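Side-chain contacts in paenibacillus xanthan lyase (Paenibacillus, PDB 6F2P), which cleaves the polysaccharide xanthan by an eliminative reaction, as a multidomain, calcium-binding lyase of polysaccharide lyase family 8: residues D7-K12 against S247-T252; W126-P131 against G168-W173; S199-Y204 against S235-L240; T298-I303 against K323-L328. One frame throughout, in Å; residues are numbered along the deposited sequence.

Interaction 1: D7-K12 against S247-T252; sequences DTLREK and SSWQVT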
loop_
_atom_site.group_PDB
_atom_site.type_symbol
_atom_site.label_atom_id
_atom_site.label_comp_id
_atom_site.label_asym_id
_atom_site.label_seq_id
_atom_site.Cartn_x
_atom_site.Cartn_y
_atom_site.Cartn_z
ATOM N N ASP A 7 -2.862 -46.539 -8.018
ATOM C CA ASP A 7 -4.200 -46.847 -8.514
ATOM C C ASP A 7 -5.244 -45.987 -7.823
ATOM O O ASP A 7 -6.187 -45.517 -8.454
ATOM C CB ASP A 7 -4.550 -48.333 -8.326
ATOM C CG ASP A 7 -3.655 -49.259 -9.144
ATOM O OD1 ASP A 7 -3.287 -48.896 -10.286
ATOM O OD2 ASP A 7 -3.307 -50.349 -8.636
ATOM N N THR A 8 -5.062 -45.770 -6.526
ATOM C CA THR A 8 -6.029 -45.019 -5.737
ATOM C C THR A 8 -6.045 -43.553 -6.138
ATOM O O THR A 8 -7.114 -42.952 -6.303
ATOM C CB THR A 8 -5.724 -45.127 -4.239
ATOM O OG1 THR A 8 -5.879 -46.484 -3.826
ATOM C CG2 THR A 8 -6.689 -44.281 -3.455
ATOM N N LEU A 9 -4.850 -42.989 -6.295
ATOM C CA LEU A 9 -4.703 -41.601 -6.703
ATOM C C LEU A 9 -5.245 -41.414 -8.112
ATOM O O LEU A 9 -6.040 -40.505 -8.356
ATOM C CB LEU A 9 -3.240 -41.159 -6.634
ATOM C CG LEU A 9 -2.634 -41.057 -5.236
ATOM C CD1 LEU A 9 -1.185 -40.593 -5.313
ATOM C CD2 LEU A 9 -3.461 -40.115 -4.381
ATOM N N ARG A 10 -4.828 -42.289 -9.028
ATOM C CA ARG A 10 -5.276 -42.229 -10.417
ATOM C C ARG A 10 -6.800 -42.237 -10.514
ATOM O O ARG A 10 -7.382 -41.517 -11.325
ATOM C CB ARG A 10 -4.683 -43.371 -11.248
ATOM C CG ARG A 10 -5.001 -43.258 -12.741
ATOM C CD ARG A 10 -4.651 -44.522 -13.532
ATOM N NE ARG A 10 -5.389 -45.684 -13.040
ATOM C CZ ARG A 10 -4.834 -46.699 -12.379
ATOM N NH1 ARG A 10 -5.586 -47.705 -11.955
ATOM N NH2 ARG A 10 -3.529 -46.711 -12.145
ATOM N N GLU A 11 -7.444 -43.025 -9.660
ATOM C CA GLU A 11 -8.900 -43.120 -9.679
ATOM C C GLU A 11 -9.524 -41.857 -9.132
ATOM O O GLU A 11 -10.577 -41.410 -9.598
ATOM C CB GLU A 11 -9.368 -44.335 -8.890
ATOM C CG GLU A 11 -9.092 -45.645 -9.603
ATOM C CD GLU A 11 -9.215 -46.850 -8.696
ATOM O OE1 GLU A 11 -9.559 -46.680 -7.506
ATOM O OE2 GLU A 11 -8.964 -47.973 -9.177
ATOM N N LYS A 12 -8.863 -41.280 -8.135
ATOM C CA LYS A 12 -9.295 -40.015 -7.565
ATOM C C LYS A 12 -9.230 -38.914 -8.626
ATOM O O LYS A 12 -10.148 -38.104 -8.752
ATOM C CB LYS A 12 -8.405 -39.665 -6.388
ATOM C CG LYS A 12 -8.943 -38.580 -5.495
ATOM C CD LYS A 12 -7.818 -38.099 -4.616
ATOM C CE LYS A 12 -8.317 -37.310 -3.434
ATOM N NZ LYS A 12 -7.239 -37.288 -2.399
ATOM N N SER A 247 -2.015 -38.958 0.938
ATOM C CA SER A 247 -1.091 -39.915 0.341
ATOM C C SER A 247 0.333 -39.735 0.827
ATOM O O SER A 247 0.666 -38.756 1.487
ATOM C CB SER A 247 -1.065 -39.758 -1.176
ATOM O OG SER A 247 0.029 -38.935 -1.549
ATOM N N SER A 248 1.186 -40.677 0.447
ATOM C CA SER A 248 2.599 -40.627 0.789
ATOM C C SER A 248 3.254 -39.348 0.281
ATOM O O SER A 248 4.250 -38.900 0.830
ATOM C CB SER A 248 3.317 -41.840 0.199
ATOM O OG SER A 248 2.617 -43.041 0.481
ATOM N N TRP A 249 2.690 -38.760 -0.769
ATOM C CA TRP A 249 3.289 -37.578 -1.384
ATOM C C TRP A 249 2.455 -36.332 -1.124
ATOM O O TRP A 249 2.574 -35.336 -1.834
ATOM C CB TRP A 249 3.506 -37.803 -2.889
ATOM C CG TRP A 249 4.190 -39.118 -3.140
ATOM C CD1 TRP A 249 5.526 -39.397 -2.998
ATOM C CD2 TRP A 249 3.565 -40.346 -3.523
ATOM N NE1 TRP A 249 5.765 -40.722 -3.284
ATOM C CE2 TRP A 249 4.578 -41.326 -3.606
ATOM C CE3 TRP A 249 2.245 -40.711 -3.809
ATOM C CZ2 TRP A 249 4.311 -42.644 -3.965
ATOM C CZ3 TRP A 249 1.980 -42.024 -4.164
ATOM C CH2 TRP A 249 3.008 -42.974 -4.239
ATOM N N GLN A 250 1.625 -36.382 -0.090
ATOM C CA GLN A 250 0.813 -35.232 0.266
ATOM C C GLN A 250 1.686 -34.038 0.610
ATOM O O GLN A 250 2.871 -34.184 0.939
ATOM C CB GLN A 250 -0.081 -35.547 1.447
ATOM C CG GLN A 250 0.613 -35.429 2.774
ATOM C CD GLN A 250 -0.143 -36.149 3.858
ATOM O OE1 GLN A 250 0.341 -37.141 4.400
ATOM N NE2 GLN A 250 -1.346 -35.666 4.173
ATOM N N VAL A 251 1.094 -32.853 0.523
ATOM C CA VAL A 251 1.851 -31.640 0.736
ATOM C C VAL A 251 2.036 -31.456 2.236
ATOM O O VAL A 251 1.060 -31.441 2.997
ATOM C CB VAL A 251 1.143 -30.425 0.114
ATOM C CG1 VAL A 251 1.983 -29.170 0.281
ATOM C CG2 VAL A 251 0.878 -30.679 -1.353
ATOM N N THR A 252 3.290 -31.328 2.663
ATOM C CA THR A 252 3.591 -31.224 4.082
ATOM C C THR A 252 4.126 -29.853 4.472
ATOM O O THR A 252 4.134 -29.506 5.655
ATOM C CB THR A 252 4.615 -32.289 4.532
ATOM O OG1 THR A 252 5.831 -32.129 3.792
ATOM C CG2 THR A 252 4.076 -33.681 4.314
#
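In the all-helical, toroid-like domain of this family 8 lyase, Leu9 on the N-terminal helix 4-18 rests against Ser247 and Trp249 of a type I beta turn in the loop between helices 229-244 and 256-267. With CG beside the backbone N (chi1 -68°), Leu9 carries both methyls out to the turn. CD1 arrives at the edge of the indole, near its plane, 3.7 Å from Trp249 CZ3, while CD2 lies 4.0 Å from Ser247 CB. No hydrogen bond joins the two segments. One face of the indole is taken up by its neighbour Ser248, whose CB sits over the ring, and helix 188-197 and Phe6 also pack around Trp249. Lys12 NZ adds a polar tie, bonding to the carbonyls of Phe242 and Ile243. On another side of the helix, Arg10 presents NH1 and NH2 end-on to the single oxygen OD1 of Asp7, which has a second cationic partner in Lys186. The loop fixes its own shape through an ST turn, in which the backbone N of Trp249 donates to Ser247 OG at 2.8 Å with an N-H...O angle of 150°.

Interaction 2: W126-P131 against G168-W173; sequences WQIGGP and GANRLW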
loop_
_atom_site.group_PDB
_atom_site.type_symbol
_atom_site.label_atom_id
_atom_site.label_comp_id
_atom_site.label_asym_id
_atom_site.label_seq_id
_atom_site.Cartn_x
_atom_site.Cartn_y
_atom_site.Cartn_z
ATOM N N TRP A 126 5.117 -28.115 -25.944
ATOM C CA TRP A 126 5.848 -29.358 -25.750
ATOM C C TRP A 126 5.939 -29.731 -24.274
ATOM O O TRP A 126 5.753 -30.890 -23.900
ATOM C CB TRP A 126 7.245 -29.258 -26.373
ATOM C CG TRP A 126 7.186 -29.014 -27.857
ATOM C CD1 TRP A 126 7.358 -27.824 -28.502
ATOM C CD2 TRP A 126 6.899 -29.984 -28.875
ATOM N NE1 TRP A 126 7.210 -27.994 -29.856
ATOM C CE2 TRP A 126 6.925 -29.310 -30.111
ATOM C CE3 TRP A 126 6.631 -31.357 -28.860
ATOM C CZ2 TRP A 126 6.697 -29.963 -31.320
ATOM C CZ3 TRP A 126 6.403 -32.005 -30.068
ATOM C CH2 TRP A 126 6.435 -31.306 -31.275
ATOM N N GLN A 127 6.192 -28.740 -23.429
ATOM C CA GLN A 127 6.523 -29.020 -22.038
ATOM C C GLN A 127 5.336 -28.946 -21.077
ATOM O O GLN A 127 5.392 -29.482 -19.973
ATOM C CB GLN A 127 7.646 -28.091 -21.579
ATOM C CG GLN A 127 8.861 -28.119 -22.496
ATOM C CD GLN A 127 10.031 -27.327 -21.953
ATOM O OE1 GLN A 127 10.873 -26.865 -22.709
ATOM N NE2 GLN A 127 10.091 -27.172 -20.635
ATOM N N ILE A 128 4.260 -28.293 -21.492
ATOM C CA ILE A 128 3.143 -28.080 -20.588
ATOM C C ILE A 128 1.791 -28.408 -21.214
ATOM O O ILE A 128 1.090 -29.292 -20.733
ATOM C CB ILE A 128 3.136 -26.637 -20.053
ATOM C CG1 ILE A 128 4.374 -26.403 -19.173
ATOM C CG2 ILE A 128 1.843 -26.354 -19.298
ATOM C CD1 ILE A 128 4.546 -24.990 -18.708
ATOM N N GLY A 129 1.436 -27.704 -22.289
ATOM C CA GLY A 129 0.127 -27.848 -22.910
ATOM C C GLY A 129 -0.172 -29.264 -23.360
ATOM O O GLY A 129 -1.241 -29.818 -23.078
ATOM N N GLY A 130 0.790 -29.848 -24.063
ATOM C CA GLY A 130 0.681 -31.211 -24.537
ATOM C C GLY A 130 0.656 -32.253 -23.436
ATOM O O GLY A 130 -0.302 -33.036 -23.355
ATOM N N PRO A 131 1.707 -32.286 -22.595
ATOM C CA PRO A 131 1.759 -33.264 -21.497
ATOM C C PRO A 131 0.521 -33.192 -20.601
ATOM O O PRO A 131 -0.009 -34.222 -20.174
ATOM C CB PRO A 131 3.009 -32.841 -20.721
ATOM C CG PRO A 131 3.887 -32.223 -21.753
ATOM C CD PRO A 131 2.942 -31.481 -22.669
ATOM N N GLY A 168 6.787 -18.953 -11.088
ATOM C CA GLY A 168 5.366 -18.662 -11.149
ATOM C C GLY A 168 4.494 -19.767 -11.718
ATOM O O GLY A 168 4.647 -20.933 -11.360
ATOM N N ALA A 169 3.591 -19.400 -12.622
ATOM C CA ALA A 169 2.637 -20.356 -13.177
ATOM C C ALA A 169 3.293 -21.473 -14.016
ATOM O O ALA A 169 2.799 -22.598 -14.062
ATOM C CB ALA A 169 1.566 -19.634 -13.972
ATOM N N ASN A 170 4.407 -21.180 -14.671
ATOM C CA ASN A 170 5.106 -22.235 -15.389
ATOM C C ASN A 170 5.590 -23.298 -14.427
ATOM O O ASN A 170 5.570 -24.496 -14.731
ATOM C CB ASN A 170 6.298 -21.682 -16.163
ATOM C CG ASN A 170 5.885 -20.807 -17.310
ATOM O OD1 ASN A 170 4.787 -20.954 -17.869
ATOM N ND2 ASN A 170 6.767 -19.893 -17.686
ATOM N N ARG A 171 6.040 -22.841 -13.263
ATOM C CA ARG A 171 6.578 -23.744 -12.269
ATOM C C ARG A 171 5.470 -24.630 -11.738
ATOM O O ARG A 171 5.668 -25.826 -11.520
ATOM C CB ARG A 171 7.208 -22.967 -11.132
ATOM C CG ARG A 171 7.773 -23.859 -10.048
ATOM C CD ARG A 171 8.546 -23.067 -9.011
ATOM N NE ARG A 171 9.256 -23.976 -8.135
ATOM C CZ ARG A 171 10.523 -24.333 -8.303
ATOM N NH1 ARG A 171 11.083 -25.190 -7.457
ATOM N NH2 ARG A 171 11.230 -23.830 -9.308
ATOM N N LEU A 172 4.300 -24.034 -11.537
ATOM C CA LEU A 172 3.133 -24.779 -11.094
ATOM C C LEU A 172 2.801 -25.867 -12.104
ATOM O O LEU A 172 2.631 -27.037 -11.749
ATOM C CB LEU A 172 1.938 -23.847 -10.932
ATOM C CG LEU A 172 0.604 -24.546 -10.689
ATOM C CD1 LEU A 172 0.682 -25.416 -9.450
ATOM C CD2 LEU A 172 -0.493 -23.513 -10.543
ATOM N N TRP A 173 2.724 -25.469 -13.368
ATOM C CA TRP A 173 2.372 -26.393 -14.432
ATOM C C TRP A 173 3.417 -27.476 -14.602
ATOM O O TRP A 173 3.080 -28.622 -14.893
ATOM C CB TRP A 173 2.170 -25.643 -15.734
ATOM C CG TRP A 173 1.043 -24.701 -15.641
ATOM C CD1 TRP A 173 -0.088 -24.853 -14.897
ATOM C CD2 TRP A 173 0.932 -23.434 -16.291
ATOM N NE1 TRP A 173 -0.906 -23.764 -15.051
ATOM C CE2 TRP A 173 -0.303 -22.874 -15.904
ATOM C CE3 TRP A 173 1.757 -22.716 -17.172
ATOM C CZ2 TRP A 173 -0.740 -21.630 -16.370
ATOM C CZ3 TRP A 173 1.324 -21.474 -17.632
ATOM C CH2 TRP A 173 0.086 -20.947 -17.228
#
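Ile128 of helix 123-141 lays its side chain against the base of Trp173 on helix 168-184. The branch methyl CG2 makes the closest approach, 3.6 Å from Trp173 CB, and the longer arm ends with CD1 at the edge of the indole, near its plane, 3.9 Å from Trp173 CE3. The two side chains run at about a right angle to each other. With CG1 beside the backbone N (chi1 -66°) and the arm extended beyond it, CD1 also comes 4.1 Å from Asn170 OD1, one turn before Trp173. Cutting Ile128 back to an alanine would remove CG2 and the CD1 arm, which is likely to open a gap beside Trp173 CB and the edge of its indole.

Around this first shell, Trp123, at the start of helix 123-141, touches both Ile128 and Asn170, and Trp173 also touches Glu232 of helix 229-244. The backbone that carries Ile128 is irregular: residues 126-129 form a wider pi-type turn, and the helix kinks where the N of Pro131 has no bond to the preceding turn. Two carbonyls here are taken by side chains, Trp126 O by Thr160 OG1 and Gln127 O by Gln161 NE2. Gln161 is in turn a calcium ligand together with Ser163 and Glu174, the latter directly following Trp173, so a metal site lies next to the contact. Across the segments themselves there is no hydrogen bond or charge pair, which implies that the helices are held here by shape and by dispersion between aliphatic and aromatic carbon.

Interaction 3: S199-Y204 against S235-L240; sequences SALLPY and SGIADL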
loop_
_atom_site.group_PDB
_atom_site.type_symbol
_atom_site.label_atom_id
_atom_site.label_comp_id
_atom_site.label_asym_id
_atom_site.label_seq_id
_atom_site.Cartn_x
_atom_site.Cartn_y
_atom_site.Cartn_z
ATOM N N SER A 199 6.470 -25.723 -3.593
ATOM C CA SER A 199 6.876 -25.074 -2.339
ATOM C C SER A 199 7.374 -23.644 -2.553
ATOM O O SER A 199 6.971 -22.725 -1.840
ATOM C CB SER A 199 7.921 -25.901 -1.584
ATOM O OG SER A 199 7.367 -27.123 -1.125
ATOM N N ALA A 200 8.216 -23.451 -3.560
ATOM C CA ALA A 200 8.748 -22.126 -3.849
ATOM C C ALA A 200 7.666 -21.096 -4.179
ATOM O O ALA A 200 7.938 -19.904 -4.158
ATOM C CB ALA A 200 9.775 -22.199 -4.965
ATOM N N LEU A 201 6.449 -21.552 -4.473
ATOM C CA LEU A 201 5.329 -20.657 -4.792
ATOM C C LEU A 201 4.523 -20.248 -3.565
ATOM O O LEU A 201 3.649 -19.385 -3.643
ATOM C CB LEU A 201 4.358 -21.344 -5.759
ATOM C CG LEU A 201 4.841 -21.747 -7.142
ATOM C CD1 LEU A 201 3.745 -22.523 -7.842
ATOM C CD2 LEU A 201 5.231 -20.525 -7.942
ATOM N N LEU A 202 4.787 -20.902 -2.444
ATOM C CA LEU A 202 3.984 -20.712 -1.239
ATOM C C LEU A 202 4.278 -19.489 -0.337
ATOM O O LEU A 202 3.345 -18.901 0.198
ATOM C CB LEU A 202 3.986 -21.995 -0.400
ATOM C CG LEU A 202 3.454 -23.263 -1.080
ATOM C CD1 LEU A 202 3.503 -24.433 -0.119
ATOM C CD2 LEU A 202 2.040 -23.070 -1.601
ATOM N N PRO A 203 5.559 -19.112 -0.142
ATOM C CA PRO A 203 5.813 -18.045 0.836
ATOM C C PRO A 203 5.218 -16.702 0.441
ATOM O O PRO A 203 4.967 -16.467 -0.741
ATOM C CB PRO A 203 7.336 -17.930 0.832
ATOM C CG PRO A 203 7.819 -19.250 0.356
ATOM C CD PRO A 203 6.821 -19.665 -0.666
ATOM N N TYR A 204 4.983 -15.841 1.429
ATOM C CA TYR A 204 4.579 -14.465 1.163
ATOM C C TYR A 204 5.777 -13.670 0.652
ATOM O O TYR A 204 6.924 -14.089 0.819
ATOM C CB TYR A 204 4.012 -13.813 2.420
ATOM C CG TYR A 204 2.658 -14.349 2.833
ATOM C CD1 TYR A 204 1.524 -14.050 2.090
ATOM C CD2 TYR A 204 2.513 -15.154 3.955
ATOM C CE1 TYR A 204 0.288 -14.533 2.445
ATOM C CE2 TYR A 204 1.277 -15.639 4.322
ATOM C CZ TYR A 204 0.166 -15.322 3.557
ATOM O OH TYR A 204 -1.083 -15.789 3.897
ATOM N N SER A 235 -5.621 -22.108 -8.345
ATOM C CA SER A 235 -6.307 -23.263 -8.914
ATOM C C SER A 235 -5.440 -24.513 -8.897
ATOM O O SER A 235 -5.818 -25.529 -8.312
ATOM C CB SER A 235 -6.749 -22.976 -10.343
ATOM O OG SER A 235 -7.717 -23.922 -10.747
ATOM N N GLY A 236 -4.276 -24.429 -9.535
ATOM C CA GLY A 236 -3.353 -25.549 -9.610
ATOM C C GLY A 236 -2.889 -26.063 -8.258
ATOM O O GLY A 236 -2.796 -27.274 -8.042
ATOM N N ILE A 237 -2.593 -25.143 -7.345
ATOM C CA ILE A 237 -2.176 -25.520 -5.998
ATOM C C ILE A 237 -3.304 -26.195 -5.204
ATOM O O ILE A 237 -3.095 -27.226 -4.560
ATOM C CB ILE A 237 -1.585 -24.320 -5.233
ATOM C CG1 ILE A 237 -0.288 -23.873 -5.912
ATOM C CG2 ILE A 237 -1.342 -24.681 -3.777
ATOM C CD1 ILE A 237 0.242 -22.558 -5.427
ATOM N N ALA A 238 -4.506 -25.639 -5.276
ATOM C CA ALA A 238 -5.633 -26.261 -4.603
ATOM C C ALA A 238 -5.893 -27.655 -5.176
ATOM O O ALA A 238 -6.320 -28.555 -4.457
ATOM C CB ALA A 238 -6.873 -25.390 -4.712
ATOM N N ASP A 239 -5.628 -27.841 -6.467
ATOM C CA ASP A 239 -5.860 -29.142 -7.078
ATOM C C ASP A 239 -4.784 -30.132 -6.670
ATOM O O ASP A 239 -5.092 -31.268 -6.318
ATOM C CB ASP A 239 -5.982 -29.053 -8.604
ATOM C CG ASP A 239 -7.399 -28.734 -9.059
ATOM O OD1 ASP A 239 -8.301 -28.625 -8.198
ATOM O OD2 ASP A 239 -7.616 -28.604 -10.282
ATOM N N LEU A 240 -3.527 -29.700 -6.698
ATOM C CA LEU A 240 -2.436 -30.570 -6.277
ATOM C C LEU A 240 -2.578 -31.006 -4.826
ATOM O O LEU A 240 -2.361 -32.172 -4.498
ATOM C CB LEU A 240 -1.091 -29.892 -6.472
ATOM C CG LEU A 240 -0.336 -30.384 -7.699
ATOM C CD1 LEU A 240 1.090 -29.892 -7.645
ATOM C CD2 LEU A 240 -0.380 -31.901 -7.777
#
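Ile237, on helix 229-244, meets Leu201 and Leu202 in the loop that follows helix 188-197, so that within the N-terminal alpha-helical, toroid-like domain of polysaccharide lyase family 8 an inter-helix connection packs onto the side of a helix. All contacts across the segments are apolar, and each ends on the same methyl. Leu201 CD1 lies 4.3 Å from Ile237 CD1, and Leu202 CD2 stands at the same 4.3 Å from Ile237 CD1. The two leucine methyls are 6.5 Å apart, Leu201 CD1 to Leu202 CD2, and reach the isoleucine from directions nearly at right angles, so that CD1 is touched by one leucine on each of two sides. The extended arm of Ile237 (chi2 169°) carries CD1 out from the helix to this meeting point. The methyls approach loosely, and neighbouring residues complete the apolar cluster: Leu172 touches both Leu201 and Ile237, and Val259 of helix 256-267 touches both Leu202 and Ile237.

Polar interactions lie at the margins of this cluster and bind each segment to other parts of the chain. Ser199 OG hydrogen-bonds to Asp253 OD2, anchoring the start of the loop segment, while Leu202 O has a weak bond from Asn258 ND2. On the helix, Asp239 makes a long, weak ion pair with Arg305.

Backbone hydrogen bonds shape both segments. The helix is regular around Ile237, with Asp239 N bonded to Ser235 O and Leu240 N to Gly236 O. In the loop, a tight turn presents the two leucines, closed by Leu202 N donating to Ser199 O at 2.9 Å.

Interaction 4: T298-I303 against K323-L328; sequences TVMASI and KYWLLL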
loop_
_atom_site.group_PDB
_atom_site.type_symbol
_atom_site.label_atom_id
_atom_site.label_comp_id
_atom_site.label_asym_id
_atom_site.label_seq_id
_atom_site.Cartn_x
_atom_site.Cartn_y
_atom_site.Cartn_z
ATOM N N THR A 298 -13.389 -20.041 -11.496
ATOM C CA THR A 298 -12.201 -20.808 -11.126
ATOM C C THR A 298 -11.870 -20.637 -9.637
ATOM O O THR A 298 -11.392 -21.569 -8.981
ATOM C CB THR A 298 -10.977 -20.421 -11.995
ATOM O OG1 THR A 298 -9.821 -21.141 -11.550
ATOM C CG2 THR A 298 -10.691 -18.927 -11.894
ATOM N N VAL A 299 -12.147 -19.451 -9.102
ATOM C CA VAL A 299 -11.864 -19.178 -7.703
ATOM C C VAL A 299 -12.852 -19.908 -6.797
ATOM O O VAL A 299 -12.458 -20.536 -5.804
ATOM C CB VAL A 299 -11.910 -17.675 -7.400
ATOM C CG1 VAL A 299 -11.673 -17.442 -5.931
ATOM C CG2 VAL A 299 -10.876 -16.936 -8.229
ATOM N N MET A 300 -14.137 -19.817 -7.137
ATOM C CA MET A 300 -15.168 -20.550 -6.404
ATOM C C MET A 300 -14.857 -22.042 -6.414
ATOM O O MET A 300 -15.034 -22.727 -5.406
ATOM C CB MET A 300 -16.552 -20.288 -6.996
ATOM C CG MET A 300 -16.996 -18.846 -6.858
ATOM S SD MET A 300 -18.534 -18.442 -7.712
ATOM C CE MET A 300 -19.687 -19.614 -7.014
ATOM N N ALA A 301 -14.365 -22.528 -7.551
ATOM C CA ALA A 301 -14.019 -23.938 -7.701
ATOM C C ALA A 301 -12.840 -24.277 -6.816
ATOM O O ALA A 301 -12.808 -25.330 -6.185
ATOM C CB ALA A 301 -13.703 -24.271 -9.160
ATOM N N SER A 302 -11.870 -23.377 -6.774
ATOM C CA SER A 302 -10.681 -23.583 -5.962
ATOM C C SER A 302 -11.031 -23.605 -4.485
ATOM O O SER A 302 -10.429 -24.355 -3.711
ATOM C CB SER A 302 -9.653 -22.489 -6.239
ATOM O OG SER A 302 -9.096 -22.617 -7.538
ATOM N N ILE A 303 -12.007 -22.785 -4.098
ATOM C CA ILE A 303 -12.406 -22.688 -2.698
ATOM C C ILE A 303 -13.100 -23.974 -2.247
ATOM O O ILE A 303 -12.869 -24.467 -1.133
ATOM C CB ILE A 303 -13.288 -21.445 -2.437
ATOM C CG1 ILE A 303 -12.451 -20.172 -2.592
ATOM C CG2 ILE A 303 -13.866 -21.491 -1.038
ATOM C CD1 ILE A 303 -13.245 -18.883 -2.499
ATOM N N LYS A 323 -21.546 -21.129 -0.803
ATOM C CA LYS A 323 -22.994 -21.310 -0.833
ATOM C C LYS A 323 -23.695 -19.996 -1.134
ATOM O O LYS A 323 -24.554 -19.938 -2.017
ATOM C CB LYS A 323 -23.524 -21.893 0.478
ATOM C CG LYS A 323 -25.011 -22.245 0.422
ATOM C CD LYS A 323 -25.392 -23.265 1.479
ATOM C CE LYS A 323 -26.822 -23.751 1.276
ATOM N NZ LYS A 323 -27.201 -24.846 2.221
ATOM N N TYR A 324 -23.315 -18.954 -0.396
ATOM C CA TYR A 324 -23.823 -17.597 -0.590
ATOM C C TYR A 324 -23.790 -17.192 -2.052
ATOM O O TYR A 324 -24.801 -16.761 -2.607
ATOM C CB TYR A 324 -22.998 -16.597 0.233
ATOM C CG TYR A 324 -23.397 -15.142 0.059
ATOM C CD1 TYR A 324 -24.630 -14.679 0.505
ATOM C CD2 TYR A 324 -22.535 -14.228 -0.531
ATOM C CE1 TYR A 324 -25.000 -13.346 0.358
ATOM C CE2 TYR A 324 -22.895 -12.891 -0.683
ATOM C CZ TYR A 324 -24.129 -12.457 -0.232
ATOM O OH TYR A 324 -24.509 -11.135 -0.374
ATOM N N TRP A 325 -22.624 -17.348 -2.673
ATOM C CA TRP A 325 -22.448 -16.972 -4.066
ATOM C C TRP A 325 -23.247 -17.850 -5.031
ATOM O O TRP A 325 -23.697 -17.380 -6.078
ATOM C CB TRP A 325 -20.969 -17.012 -4.442
ATOM C CG TRP A 325 -20.127 -15.994 -3.728
ATOM C CD1 TRP A 325 -20.485 -14.714 -3.388
ATOM C CD2 TRP A 325 -18.779 -16.171 -3.262
ATOM N NE1 TRP A 325 -19.438 -14.087 -2.746
ATOM C CE2 TRP A 325 -18.384 -14.961 -2.654
ATOM C CE3 TRP A 325 -17.871 -17.237 -3.299
ATOM C CZ2 TRP A 325 -17.119 -14.790 -2.093
ATOM C CZ3 TRP A 325 -16.619 -17.068 -2.740
ATOM C CH2 TRP A 325 -16.252 -15.855 -2.147
ATOM N N LEU A 326 -23.412 -19.126 -4.699
ATOM C CA LEU A 326 -24.112 -20.049 -5.593
ATOM C C LEU A 326 -25.599 -19.761 -5.581
ATOM O O LEU A 326 -26.266 -19.845 -6.609
ATOM C CB LEU A 326 -23.867 -21.496 -5.190
ATOM C CG LEU A 326 -22.503 -22.082 -5.533
ATOM C CD1 LEU A 326 -22.309 -23.420 -4.835
ATOM C CD2 LEU A 326 -22.392 -22.240 -7.035
ATOM N N LEU A 327 -26.112 -19.409 -4.406
ATOM C CA LEU A 327 -27.518 -19.056 -4.242
ATOM C C LEU A 327 -27.867 -17.781 -5.010
ATOM O O LEU A 327 -29.013 -17.574 -5.422
ATOM C CB LEU A 327 -27.836 -18.881 -2.752
ATOM C CG LEU A 327 -27.782 -20.163 -1.922
ATOM C CD1 LEU A 327 -27.746 -19.835 -0.453
ATOM C CD2 LEU A 327 -28.971 -21.053 -2.239
ATOM N N LEU A 328 -26.873 -16.921 -5.193
ATOM C CA LEU A 328 -27.081 -15.678 -5.911
ATOM C C LEU A 328 -27.041 -15.923 -7.402
ATOM O O LEU A 328 -27.597 -15.146 -8.172
ATOM C CB LEU A 328 -26.023 -14.648 -5.522
ATOM C CG LEU A 328 -26.147 -14.116 -4.096
ATOM C CD1 LEU A 328 -24.951 -13.269 -3.731
ATOM C CD2 LEU A 328 -27.412 -13.317 -3.949
#
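The carbonyl oxygen of Thr298 is gripped twice by Ser302, one turn on, along the same helix from which Met300 and Ile303 reach across to Trp325. Ser302 N bonds to Thr298 O at 2.9 Å, the regular helical bond, and Ser302 OG donates to the same Thr298 O, also at 2.9 Å. The two donors come from opposite faces of the carbonyl plane, the hydroxyl tilted 30° from it, so the serine hydroxyl is satisfied within its own helix, where its side chain touches Leu234 of helix 229-244.

The other side of the turn faces helix 312-328. Together with helix 292-307 it makes a helical hairpin, two consecutive helices joined by a short connection; over these segments the axes approach to 11.4 Å and their directions differ by 138°. Met300 reaches across toward it. A bend at its thioether (chi3 56°) turns the terminal methyl in between two residues of the facing helix, with Met300 CE 3.9 Å from Trp325 CB and 3.8 Å from Leu326 CD2. The methionine and Leu326 run past each other in opposite directions. Nearer the root of the chain, Met300 CG lies 4.0 Å from Trp325 CE3. Ile303 meets the same indole at its edge, in the plane, with CD1 3.8 Å from Trp325 CZ3.

Outside the pair, Ile271 touches Trp325, and Leu326 packs on Ala346 and Val350 of helix 340-351. Just beyond Leu328, Asp329, Asp331 and Thr333 bind a calcium ion, which places the hairpin's second helix beside a metal site.

In the fold
From the N terminus, interaction 1 joins helix 4-18 to the loop at 247-252 and closes a long, mainly helical loop. Nested inside it, one after the other, are interaction 2, which pairs helices 123-141 and 168-184, and interaction 3, which seats the loop at 199-204 on helix 229-244. Interaction 4 follows in series and closes the hairpin of helices 292-307 and 312-328; no two contacts cross. Interactions 2 and 3 touch, Leu172 lying against Leu201 and Gly236, while Ser235 meets Thr298 and Ser302 between interactions 3 and 4. Helix 229-244 thus links the middle of the helical domain to its later hairpin, whereas interaction 1 touches none of the others.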